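Local coordinates for putative sugar ABC transporter, substrate-binding protein (Clostridium phytofermentans, PDB 4WZZ) that binds L-rhamnose and probably delivers it to an ABC transporter for uptake, at residues I163-M168 / S207-L212; L172-G177 / C291-L296; A254-L259 / A280-D285. All coordinates share one frame; numbering follows the deposited sequence.

Interaction 1. Residues I163-M168 / S207-L212; sequences IAQALM and SKYSKL
Tyr209 lays its ring against Met168, a selenomethionine, and brings its hydroxyl to Gln165, so that one aromatic side chain joins the turn leading into strand 212-219 to the helix segment 163-168. Its CG stands anti to the carbonyl carbon (chi1 -53°), which sends the ring from CB toward the helix. The first ring atom to meet it is CD1, 3.9 Å from Met168 CE. Next round the ring, CE1 lies 3.8 Å from Met168 CB and 3.6 Å from the backbone O of Met168. CZ also touches Met168 CB. At the tip, OH takes a weak, bent hydrogen bond of 2.9 Å from Gln165 NE2, which approaches at the ring edge; the amide and ring planes are 36° apart. The stronger polar partner of both groups is Asp169, hydrogen-bonded to Tyr209 OH through OD1 and to Gln165 NE2 through OD2. Lys208 folds back so that its CG covers one face of the ring, and its NZ forms a salt bridge with Asp169. Met168 CE also reaches Leu212 CD1 at 3.9 Å. The whole contact lies between helix 160-174 and the start of strand 212-219, with Val203 of helix 191-203 and Trp181 of strand 179-185 packed alongside.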
ATOM      1  N   ILE A 163       4.378   5.588   8.376  1.00 11.75           N
ATOM      2  CA  ILE A 163       3.573   4.374   8.543  1.00 12.35           C
ATOM      3  C   ILE A 163       4.211   3.512   9.637  1.00 11.61           C
ATOM      4  O   ILE A 163       3.535   3.031  10.515  1.00 10.51           O
ATOM      5  CB  ILE A 163       3.502   3.594   7.241  1.00  9.89           C
ATOM      6  CG1 ILE A 163       2.657   4.356   6.218  1.00 11.88           C
ATOM      7  CG2 ILE A 163       2.966   2.181   7.476  1.00 12.41           C
ATOM      8  CD1 ILE A 163       1.178   4.420   6.579  1.00 19.25           C
ATOM      9  N   ALA A 164       5.526   3.331   9.580  1.00 10.88           N
ATOM     10  CA  ALA A 164       6.198   2.521  10.593  1.00 10.87           C
ATOM     11  C   ALA A 164       6.019   3.064  12.010  1.00 11.18           C
ATOM     12  O   ALA A 164       5.805   2.314  12.979  1.00 11.73           O
ATOM     13  CB  ALA A 164       7.680   2.386  10.266  1.00 15.09           C
ATOM     14  N   GLN A 165       6.148   4.376  12.137  1.00 11.25           N
ATOM     15  CA  GLN A 165       6.047   5.022  13.424  1.00 12.27           C
ATOM     16  C   GLN A 165       4.621   4.930  13.968  1.00 12.18           C
ATOM     17  O   GLN A 165       4.404   4.614  15.145  1.00 13.65           O
ATOM     18  CB  GLN A 165       6.552   6.460  13.276  1.00 16.83           C
ATOM     19  CG  GLN A 165       6.562   7.254  14.523  1.00 23.00           C
ATOM     20  CD  GLN A 165       7.627   6.794  15.478  1.00 32.72           C
ATOM     21  OE1 GLN A 165       8.820   6.802  15.148  1.00 28.64           O
ATOM     22  NE2 GLN A 165       7.211   6.391  16.681  1.00 34.44           N
ATOM     23  N   ALA A 166       3.629   5.149  13.105  1.00 14.86           N
ATOM     24  CA  ALA A 166       2.235   5.039  13.529  1.00 12.23           C
ATOM     25  C   ALA A 166       1.968   3.635  14.042  1.00 11.02           C
ATOM     26  O   ALA A 166       1.340   3.433  15.083  1.00 11.35           O
ATOM     27  CB  ALA A 166       1.292   5.347  12.355  1.00 14.36           C
ATOM     28  N   LEU A 167       2.421   2.635  13.296  1.00  9.38           N
ATOM     29  CA  LEU A 167       2.185   1.266  13.697  1.00  9.14           C
ATOM     30  C   LEU A 167       2.892   0.890  14.986  1.00 11.32           C
ATOM     31  O   LEU A 167       2.309   0.239  15.842  1.00  9.56           O
ATOM     32  CB  LEU A 167       2.544   0.312  12.549  1.00  9.03           C
ATOM     33  CG  LEU A 167       1.608   0.424  11.325  1.00 10.45           C
ATOM     34  CD1 LEU A 167       2.064  -0.478  10.209  1.00 11.74           C
ATOM     35  CD2 LEU A 167       0.163   0.130  11.703  1.00 11.91           C
HETATM   36  N   MSE A 168       4.148   1.301  15.147  1.00 10.59           N
HETATM   37  CA  MSE A 168       4.862   0.949  16.381  1.00 10.75           C
HETATM   38  C   MSE A 168       4.185   1.589  17.582  1.00 12.72           C
HETATM   39  O   MSE A 168       4.043   0.954  18.627  1.00 11.84           O
HETATM   40  CB  MSE A 168       6.336   1.333  16.340  1.00 12.60           C
HETATM   41  CG  MSE A 168       7.200   0.418  15.482  1.00 12.72           C
HETATM   42 SE   MSE A 168       6.966  -1.516  15.876  1.00 22.56          SE
HETATM   43  CE  MSE A 168       7.116  -1.457  17.826  1.00 13.47           C
ATOM     44  N   SER A 207      14.284   3.028  23.024  1.00 17.30           N
ATOM     45  CA  SER A 207      14.092   2.448  24.354  1.00 18.08           C
ATOM     46  C   SER A 207      12.618   2.419  24.791  1.00 20.67           C
ATOM     47  O   SER A 207      12.219   1.586  25.624  1.00 19.79           O
ATOM     48  CB  SER A 207      14.968   3.172  25.381  1.00 25.76           C
ATOM     49  OG  SER A 207      14.585   4.516  25.457  1.00 34.52           O
ATOM     50  N   LYS A 208      11.779   3.276  24.215  1.00 17.78           N
ATOM     51  CA  LYS A 208      10.363   3.268  24.606  1.00 18.02           C
ATOM     52  C   LYS A 208       9.658   1.953  24.269  1.00 19.45           C
ATOM     53  O   LYS A 208       8.632   1.619  24.886  1.00 17.79           O
ATOM     54  CB  LYS A 208       9.605   4.429  23.976  1.00 21.17           C
ATOM     55  CG  LYS A 208       9.423   4.295  22.498  1.00 20.30           C
ATOM     56  CD  LYS A 208       8.946   5.599  21.863  1.00 28.25           C
ATOM     57  CE  LYS A 208       7.482   5.857  22.143  1.00 29.88           C
ATOM     58  NZ  LYS A 208       6.957   6.929  21.248  1.00 33.48           N
ATOM     59  N   TYR A 209      10.217   1.207  23.316  1.00 16.29           N
ATOM     60  CA  TYR A 209       9.617  -0.054  22.864  1.00 13.96           C
ATOM     61  C   TYR A 209      10.311  -1.279  23.453  1.00 13.76           C
ATOM     62  O   TYR A 209      10.101  -2.375  22.995  1.00 17.61           O
ATOM     63  CB  TYR A 209       9.672  -0.157  21.342  1.00 12.55           C
ATOM     64  CG  TYR A 209       9.072   1.033  20.603  1.00 12.01           C
ATOM     65  CD1 TYR A 209       7.697   1.250  20.592  1.00 14.79           C
ATOM     66  CD2 TYR A 209       9.882   1.944  19.946  1.00 11.98           C
ATOM     67  CE1 TYR A 209       7.141   2.334  19.923  1.00 14.55           C
ATOM     68  CE2 TYR A 209       9.331   3.032  19.259  1.00 13.03           C
ATOM     69  CZ  TYR A 209       7.962   3.218  19.264  1.00 19.52           C
ATOM     70  OH  TYR A 209       7.414   4.286  18.611  1.00 21.77           O
ATOM     71  N   SER A 210      11.134  -1.093  24.473  1.00 17.31           N
ATOM     72  CA  SER A 210      12.060  -2.142  24.887  1.00 19.53           C
ATOM     73  C   SER A 210      11.378  -3.361  25.516  1.00 20.98           C
ATOM     74  O   SER A 210      11.960  -4.443  25.547  1.00 22.27           O
ATOM     75  CB  SER A 210      13.102  -1.584  25.850  1.00 24.50           C
ATOM     76  OG  SER A 210      12.500  -1.187  27.060  1.00 23.43           O
ATOM     77  N   LYS A 211      10.155  -3.185  26.010  1.00 18.86           N
ATOM     78  CA  LYS A 211       9.389  -4.290  26.608  1.00 17.83           C
ATOM     79  C   LYS A 211       8.490  -5.025  25.635  1.00 18.57           C
ATOM     80  O   LYS A 211       7.792  -5.960  26.029  1.00 16.80           O
ATOM     81  CB  LYS A 211       8.536  -3.786  27.764  1.00 19.72           C
ATOM     82  CG  LYS A 211       9.341  -3.226  28.923  1.00 22.94           C
ATOM     83  CD  LYS A 211       8.512  -2.223  29.700  1.00 34.04           C
ATOM     84  CE  LYS A 211       8.064  -2.756  31.032  1.00 43.73           C
ATOM     85  NZ  LYS A 211       8.995  -2.361  32.129  1.00 47.85           N
ATOM     86  N   LEU A 212       8.488  -4.596  24.369  1.00 15.92           N
ATOM     87  CA  LEU A 212       7.792  -5.309  23.303  1.00 15.83           C
ATOM     88  C   LEU A 212       8.731  -6.341  22.710  1.00 18.24           C
ATOM     89  O   LEU A 212       9.941  -6.138  22.683  1.00 18.06           O
ATOM     90  CB  LEU A 212       7.362  -4.324  22.214  1.00 13.16           C
ATOM     91  CG  LEU A 212       6.351  -3.249  22.613  1.00 18.35           C
ATOM     92  CD1 LEU A 212       6.088  -2.291  21.455  1.00 16.32           C
ATOM     93  CD2 LEU A 212       5.052  -3.901  23.053  1.00 19.44           C
TER

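Interaction 2. Residues L172-G177 / C291-L296; sequences LDISGG and CPYMFL
A helix C-terminus packed on the connection that leads into a short strand is the setting here: the end of helix 160-174 meets Pro292 and Tyr293, just ahead of strand 294-296. The polar part is a short hydrogen bond of 2.6 Å from Tyr293 OH to Asp173 OD2. The carboxylate oxygen sits at the ring edge, in its plane, and receives the bond on its anti lone pair, away from OD1. Carboxylate and ring are nearly coplanar, 28° apart. Asp173 reaches this position because its CG is anti to the backbone N (chi1 177°).

Ile174 supplies the apolar part. Its CD1 lies over one face of the Tyr293 ring, 4.2 Å from the centroid, in a CH-pi contact displaced toward the rim, while CG1 lies 4.0 Å from Tyr293 CE1. The same CG1 meets Pro292 CG, the outer corner of the proline ring, at 3.7 Å. Beyond the helix, Gly176 has positive phi, and Ser175 OG accepts from Gly177 N at 3.1 Å in an ST turn.

The tyrosine ring also makes a cation-pi interaction with Lys358 of strand 357-359, the antiparallel partner of strand 294-296. Ile174 packs on Lys269 and Thr271 of strand 269-272. The contact lies at the surface, between helix 160-174 and strands 269-272 and 357-359.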
ATOM      1  N   LEU A 172       2.519  -0.298  20.805  1.00 13.25           N
ATOM      2  CA  LEU A 172       2.930   0.039  22.155  1.00 14.28           C
ATOM      3  C   LEU A 172       1.703   0.382  23.013  1.00 17.12           C
ATOM      4  O   LEU A 172       1.615   0.005  24.172  1.00 15.99           O
ATOM      5  CB  LEU A 172       3.918   1.208  22.130  1.00 14.97           C
ATOM      6  CG  LEU A 172       4.445   1.624  23.508  1.00 14.18           C
ATOM      7  CD1 LEU A 172       5.287   0.513  24.120  1.00 16.48           C
ATOM      8  CD2 LEU A 172       5.240   2.904  23.408  1.00 16.80           C
ATOM      9  N   ASP A 173       0.782   1.135  22.429  1.00 14.98           N
ATOM     10  CA  ASP A 173      -0.433   1.556  23.115  1.00 17.58           C
ATOM     11  C   ASP A 173      -1.347   0.373  23.380  1.00 16.81           C
ATOM     12  O   ASP A 173      -1.728   0.089  24.517  1.00 17.26           O
ATOM     13  CB  ASP A 173      -1.156   2.592  22.249  1.00 17.24           C
ATOM     14  CG  ASP A 173      -2.474   3.044  22.850  1.00 24.67           C
ATOM     15  OD1 ASP A 173      -2.585   3.121  24.099  1.00 25.08           O
ATOM     16  OD2 ASP A 173      -3.393   3.348  22.071  1.00 20.97           O
ATOM     17  N   ILE A 174      -1.691  -0.337  22.308  1.00 14.85           N
ATOM     18  CA  ILE A 174      -2.686  -1.389  22.369  1.00 13.67           C
ATOM     19  C   ILE A 174      -2.231  -2.589  23.223  1.00 19.00           C
ATOM     20  O   ILE A 174      -3.053  -3.256  23.853  1.00 21.68           O
ATOM     21  CB  ILE A 174      -3.067  -1.816  20.930  1.00 13.66           C
ATOM     22  CG1 ILE A 174      -3.745  -0.642  20.213  1.00 15.64           C
ATOM     23  CG2 ILE A 174      -3.931  -3.031  20.946  1.00 18.82           C
ATOM     24  CD1 ILE A 174      -3.742  -0.799  18.679  1.00 19.37           C
ATOM     25  N   SER A 175      -0.927  -2.850  23.264  1.00 16.14           N
ATOM     26  CA  SER A 175      -0.382  -3.945  24.050  1.00 13.57           C
ATOM     27  C   SER A 175      -0.392  -3.619  25.529  1.00 15.86           C
ATOM     28  O   SER A 175      -0.179  -4.504  26.339  1.00 21.11           O
ATOM     29  CB  SER A 175       1.068  -4.237  23.649  1.00 14.86           C
ATOM     30  OG  SER A 175       1.885  -3.103  23.942  1.00 15.98           O
ATOM     31  N   GLY A 176      -0.584  -2.353  25.884  1.00 18.28           N
ATOM     32  CA  GLY A 176      -0.410  -1.918  27.263  1.00 24.53           C
ATOM     33  C   GLY A 176       1.026  -1.579  27.637  1.00 28.58           C
ATOM     34  O   GLY A 176       1.324  -1.276  28.795  1.00 28.37           O
ATOM     35  N   GLY A 177       1.934  -1.633  26.665  1.00 16.98           N
ATOM     36  CA  GLY A 177       3.296  -1.196  26.879  1.00 18.22           C
ATOM     37  C   GLY A 177       4.343  -2.297  26.865  1.00 18.56           C
ATOM     38  O   GLY A 177       5.532  -2.014  26.931  1.00 21.69           O
ATOM     39  N   CYS A 291      -9.873  -4.672  17.045  1.00 11.33           N
ATOM     40  CA  CYS A 291      -9.073  -3.573  16.524  1.00  9.29           C
ATOM     41  C   CYS A 291      -9.479  -2.219  17.096  1.00 11.34           C
ATOM     42  O   CYS A 291     -10.506  -1.660  16.737  1.00 13.02           O
ATOM     43  CB  CYS A 291      -9.218  -3.544  15.003  1.00 10.16           C
ATOM     44  SG  CYS A 291      -8.281  -2.230  14.169  1.00 10.30           S
ATOM     45  N   PRO A 292      -8.658  -1.670  17.994  1.00 10.30           N
ATOM     46  CA  PRO A 292      -8.994  -0.383  18.595  1.00 12.35           C
ATOM     47  C   PRO A 292      -8.840   0.755  17.608  1.00 13.27           C
ATOM     48  O   PRO A 292      -9.556   1.748  17.721  1.00 14.18           O
ATOM     49  CB  PRO A 292      -7.972  -0.241  19.732  1.00 17.59           C
ATOM     50  CG  PRO A 292      -7.354  -1.582  19.874  1.00 19.01           C
ATOM     51  CD  PRO A 292      -7.445  -2.261  18.574  1.00 11.31           C
ATOM     52  N   TYR A 293      -7.932   0.582  16.652  1.00 11.61           N
ATOM     53  CA  TYR A 293      -7.707   1.553  15.589  1.00 10.72           C
ATOM     54  C   TYR A 293      -6.664   1.023  14.636  1.00 11.13           C
ATOM     55  O   TYR A 293      -5.922   0.073  14.944  1.00 10.30           O
ATOM     56  CB  TYR A 293      -7.307   2.942  16.108  1.00 10.34           C
ATOM     57  CG  TYR A 293      -6.078   3.001  17.005  1.00 10.56           C
ATOM     58  CD1 TYR A 293      -6.194   2.870  18.381  1.00 11.60           C
ATOM     59  CD2 TYR A 293      -4.812   3.245  16.478  1.00 12.20           C
ATOM     60  CE1 TYR A 293      -5.090   2.956  19.210  1.00 14.29           C
ATOM     61  CE2 TYR A 293      -3.687   3.351  17.319  1.00 13.30           C
ATOM     62  CZ  TYR A 293      -3.845   3.196  18.677  1.00 15.40           C
ATOM     63  OH  TYR A 293      -2.759   3.275  19.538  1.00 18.25           O
HETATM   64  N   MSE A 294      -6.677   1.598  13.442  1.00  8.83           N
HETATM   65  CA  MSE A 294      -5.721   1.209  12.401  1.00  9.96           C
HETATM   66  C   MSE A 294      -5.493   2.424  11.506  1.00 10.53           C
HETATM   67  O   MSE A 294      -5.983   3.520  11.804  1.00  9.06           O
HETATM   68  CB  MSE A 294      -6.241  -0.002  11.635  1.00  8.40           C
HETATM   69  CG  MSE A 294      -7.613   0.165  11.059  1.00 11.20           C
HETATM   70 SE   MSE A 294      -7.506   0.982   9.292  1.00 23.08          SE
HETATM   71  CE  MSE A 294      -9.441   0.804   8.779  1.00  9.64           C
ATOM     72  N   PHE A 295      -4.718   2.257  10.439  1.00  8.74           N
ATOM     73  CA  PHE A 295      -4.353   3.383   9.587  1.00  8.04           C
ATOM     74  C   PHE A 295      -4.494   3.042   8.121  1.00  8.05           C
ATOM     75  O   PHE A 295      -4.351   1.897   7.710  1.00  9.91           O
ATOM     76  CB  PHE A 295      -2.889   3.790   9.834  1.00  9.23           C
ATOM     77  CG  PHE A 295      -2.592   4.092  11.268  1.00  9.91           C
ATOM     78  CD1 PHE A 295      -2.320   3.067  12.153  1.00 11.33           C
ATOM     79  CD2 PHE A 295      -2.603   5.395  11.736  1.00 11.44           C
ATOM     80  CE1 PHE A 295      -2.083   3.328  13.479  1.00 18.12           C
ATOM     81  CE2 PHE A 295      -2.344   5.645  13.076  1.00 12.52           C
ATOM     82  CZ  PHE A 295      -2.098   4.617  13.924  1.00 13.82           C
ATOM     83  N   LEU A 296      -4.732   4.065   7.315  1.00  9.38           N
ATOM     84  CA  LEU A 296      -4.543   3.914   5.880  1.00  8.26           C
ATOM     85  C   LEU A 296      -4.368   5.303   5.287  1.00  8.99           C
ATOM     86  O   LEU A 296      -3.683   6.146   5.886  1.00 12.03           O
ATOM     87  CB  LEU A 296      -5.698   3.110   5.246  1.00  8.84           C
ATOM     88  CG  LEU A 296      -5.316   2.387   3.938  1.00  8.17           C
ATOM     89  CD1 LEU A 296      -4.467   1.153   4.223  1.00  8.48           C
ATOM     90  CD2 LEU A 296      -6.567   2.021   3.119  1.00  8.65           C
TER

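Interaction 3. Residues A254-L259 / A280-D285; sequences AAAKVL and ADYIGD
Ala256 presses its methyl group onto the ring of Tyr282, and this one meeting is the tight heart of the contact between helix 249-261 and the 280-285 segment that follows helix 276-279. The CB of Ala256 stands 3.5 Å from the centroid of the Tyr282 ring, only 12° off the ring normal, which makes a CH-pi contact over the face. The methyl is centred closely enough to touch atoms all round the ring, from CG at 3.5 Å to CZ at 4.0 Å. A short side chain lets the ring come down on the helix itself: Tyr282 CE1 lies 3.8 Å from the backbone O of Ala256. With the tyrosine's CG anti to its carbonyl carbon (chi1 -60°), it is a ring face that meets the Ala256 methyl. Leu270 of strand 269-272 also packs against this methyl group.

Toward the hydroxyl the fit becomes looser. Tyr282 OH passes Lys257 at 3.8 Å from CA, and Lys257 CD is 3.9 Å from the same oxygen; these are van der Waals approaches along the partly exposed margin. The lysine chain, bent at chi2 and chi4, then leads its amine away from the tyrosine to a salt bridge with Asp261, one helical turn further on.

The methyl of Ala256 is about 14 Å from the bound L-rhamnose, so this is packing outside the sugar pocket: a helix flanking a parallel sheet, covered by the connection that follows helix 276-279, within the alpha/beta architecture of periplasmic sugar-binding proteins.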
ATOM      1  N   ALA A 254      -8.630 -10.451   7.227  1.00 10.48           N
ATOM      2  CA  ALA A 254      -8.615 -11.886   7.441  1.00 10.80           C
ATOM      3  C   ALA A 254      -8.321 -12.196   8.902  1.00  9.47           C
ATOM      4  O   ALA A 254      -8.996 -13.030   9.493  1.00 11.14           O
ATOM      5  CB  ALA A 254      -7.586 -12.562   6.524  1.00 10.34           C
ATOM      6  N   ALA A 255      -7.319 -11.526   9.470  1.00  9.26           N
ATOM      7  CA  ALA A 255      -6.985 -11.735  10.875  1.00  9.56           C
ATOM      8  C   ALA A 255      -8.183 -11.358  11.751  1.00  9.45           C
ATOM      9  O   ALA A 255      -8.482 -12.022  12.753  1.00  9.57           O
ATOM     10  CB  ALA A 255      -5.769 -10.906  11.235  1.00  7.98           C
ATOM     11  N   ALA A 256      -8.850 -10.259  11.415  1.00  8.63           N
ATOM     12  CA  ALA A 256     -10.019  -9.853  12.207  1.00 10.11           C
ATOM     13  C   ALA A 256     -11.090 -10.935  12.233  1.00 10.71           C
ATOM     14  O   ALA A 256     -11.712 -11.216  13.285  1.00 12.69           O
ATOM     15  CB  ALA A 256     -10.590  -8.566  11.667  1.00 10.90           C
ATOM     16  N   LYS A 257     -11.324 -11.535  11.081  1.00 10.12           N
ATOM     17  CA  LYS A 257     -12.315 -12.591  10.946  1.00 13.35           C
ATOM     18  C   LYS A 257     -11.956 -13.787  11.817  1.00 13.56           C
ATOM     19  O   LYS A 257     -12.795 -14.312  12.540  1.00 12.24           O
ATOM     20  CB  LYS A 257     -12.447 -13.019   9.477  1.00 14.24           C
ATOM     21  CG  LYS A 257     -13.426 -14.163   9.237  1.00 22.58           C
ATOM     22  CD  LYS A 257     -14.843 -13.837   9.709  1.00 29.72           C
ATOM     23  CE  LYS A 257     -15.917 -14.695   9.009  1.00 39.63           C
ATOM     24  NZ  LYS A 257     -15.759 -16.160   9.249  1.00 41.40           N
ATOM     25  N   VAL A 258     -10.693 -14.187  11.775  1.00 12.37           N
ATOM     26  CA  VAL A 258     -10.201 -15.292  12.590  1.00 12.89           C
ATOM     27  C   VAL A 258     -10.323 -14.977  14.082  1.00 10.95           C
ATOM     28  O   VAL A 258     -10.811 -15.799  14.853  1.00 12.38           O
ATOM     29  CB  VAL A 258      -8.730 -15.649  12.212  1.00 13.08           C
ATOM     30  CG1 VAL A 258      -8.135 -16.656  13.191  1.00 14.80           C
ATOM     31  CG2 VAL A 258      -8.649 -16.186  10.787  1.00 10.85           C
ATOM     32  N   LEU A 259      -9.894 -13.792  14.505  1.00 10.42           N
ATOM     33  CA  LEU A 259      -9.954 -13.463  15.937  1.00 10.64           C
ATOM     34  C   LEU A 259     -11.401 -13.424  16.409  1.00 12.71           C
ATOM     35  O   LEU A 259     -11.708 -13.847  17.528  1.00 15.08           O
ATOM     36  CB  LEU A 259      -9.279 -12.127  16.222  1.00 11.43           C
ATOM     37  CG  LEU A 259      -7.772 -12.075  15.957  1.00 11.20           C
ATOM     38  CD1 LEU A 259      -7.286 -10.668  16.261  1.00 13.35           C
ATOM     39  CD2 LEU A 259      -7.013 -13.131  16.772  1.00 11.76           C
ATOM     40  N   ALA A 280     -14.838  -1.824   9.479  1.00 12.10           N
ATOM     41  CA  ALA A 280     -15.782  -1.070  10.310  1.00 12.49           C
ATOM     42  C   ALA A 280     -16.366  -1.895  11.473  1.00 15.29           C
ATOM     43  O   ALA A 280     -16.419  -1.441  12.624  1.00 17.50           O
ATOM     44  CB  ALA A 280     -16.889  -0.540   9.453  1.00 18.15           C
ATOM     45  N   ASP A 281     -16.788  -3.111  11.189  1.00 13.31           N
ATOM     46  CA  ASP A 281     -17.468  -3.896  12.223  1.00 15.53           C
ATOM     47  C   ASP A 281     -16.496  -4.510  13.229  1.00 14.66           C
ATOM     48  O   ASP A 281     -16.944  -5.078  14.242  1.00 18.14           O
ATOM     49  CB  ASP A 281     -18.315  -4.986  11.597  1.00 23.04           C
ATOM     50  CG  ASP A 281     -19.406  -4.441  10.684  1.00 27.31           C
ATOM     51  OD1 ASP A 281     -19.783  -3.247  10.810  1.00 27.91           O
ATOM     52  OD2 ASP A 281     -19.898  -5.228   9.841  1.00 28.39           O
ATOM     53  N   TYR A 282     -15.186  -4.421  12.972  1.00 12.71           N
ATOM     54  CA  TYR A 282     -14.190  -4.986  13.869  1.00 11.92           C
ATOM     55  C   TYR A 282     -13.508  -3.954  14.719  1.00 14.67           C
ATOM     56  O   TYR A 282     -12.660  -4.287  15.547  1.00 15.42           O
ATOM     57  CB  TYR A 282     -13.111  -5.701  13.079  1.00 15.40           C
ATOM     58  CG  TYR A 282     -13.601  -6.826  12.245  1.00 14.54           C
ATOM     59  CD1 TYR A 282     -14.091  -7.989  12.830  1.00 13.23           C
ATOM     60  CD2 TYR A 282     -13.526  -6.773  10.873  1.00 18.31           C
ATOM     61  CE1 TYR A 282     -14.512  -9.034  12.073  1.00 19.30           C
ATOM     62  CE2 TYR A 282     -13.946  -7.812  10.105  1.00 21.48           C
ATOM     63  CZ  TYR A 282     -14.427  -8.947  10.701  1.00 22.07           C
ATOM     64  OH  TYR A 282     -14.827  -9.988   9.916  1.00 24.44           O
ATOM     65  N   ILE A 283     -13.846  -2.692  14.494  1.00 13.86           N
ATOM     66  CA  ILE A 283     -13.198  -1.610  15.199  1.00 11.20           C
ATOM     67  C   ILE A 283     -14.026  -1.180  16.394  1.00 13.59           C
ATOM     68  O   ILE A 283     -15.225  -0.913  16.273  1.00 15.28           O
ATOM     69  CB  ILE A 283     -12.898  -0.450  14.241  1.00 11.02           C
ATOM     70  CG1 ILE A 283     -11.751  -0.877  13.315  1.00 10.43           C
ATOM     71  CG2 ILE A 283     -12.597   0.842  15.001  1.00 14.78           C
ATOM     72  CD1 ILE A 283     -11.481   0.095  12.180  1.00 13.79           C
ATOM     73  N   GLY A 284     -13.373  -1.131  17.547  1.00 13.84           N
ATOM     74  CA  GLY A 284     -14.023  -0.769  18.798  1.00 16.37           C
ATOM     75  C   GLY A 284     -13.026  -0.803  19.938  1.00 16.73           C
ATOM     76  O   GLY A 284     -12.053  -1.551  19.899  1.00 18.75           O
ATOM     77  N   ASP A 285     -13.296  -0.013  20.974  1.00 21.60           N
ATOM     78  CA  ASP A 285     -12.438   0.024  22.150  1.00 21.29           C
ATOM     79  C   ASP A 285     -13.133  -0.718  23.292  1.00 25.51           C
ATOM     80  O   ASP A 285     -13.534  -0.110  24.269  1.00 23.40           O
ATOM     81  CB  ASP A 285     -12.165   1.487  22.543  1.00 22.55           C
ATOM     82  CG  ASP A 285     -11.159   1.617  23.681  1.00 35.69           C
ATOM     83  OD1 ASP A 285     -10.273   0.740  23.806  1.00 37.15           O
ATOM     84  OD2 ASP A 285     -11.266   2.610  24.449  1.00 36.46           O
TER

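All three contacts belong to the lobe built on the parallel sheet 212-219, 179-185, 243-246 and 269-272. Interactions 1 and 2 share helix 160-174, with centres 11 Å apart, and touch where Leu212 CD2 lies 3.4 Å from Ser175 OG. Their segments alternate along the chain. Interaction 3 falls wholly within the sequence separating the two segments of interaction 2; the centres are 13 Å apart, and Cys291 backbone atoms probably hydrogen-bond to Tyr282 and Gly284. Interactions 1 and 3 do not touch, their centres being 22 Å apart. Interactions 1 and 2 thus tie helix 160-174 to later parts of the chain, while interaction 3 packs the connection between strands 269-272 and 294-296 against helix 249-261.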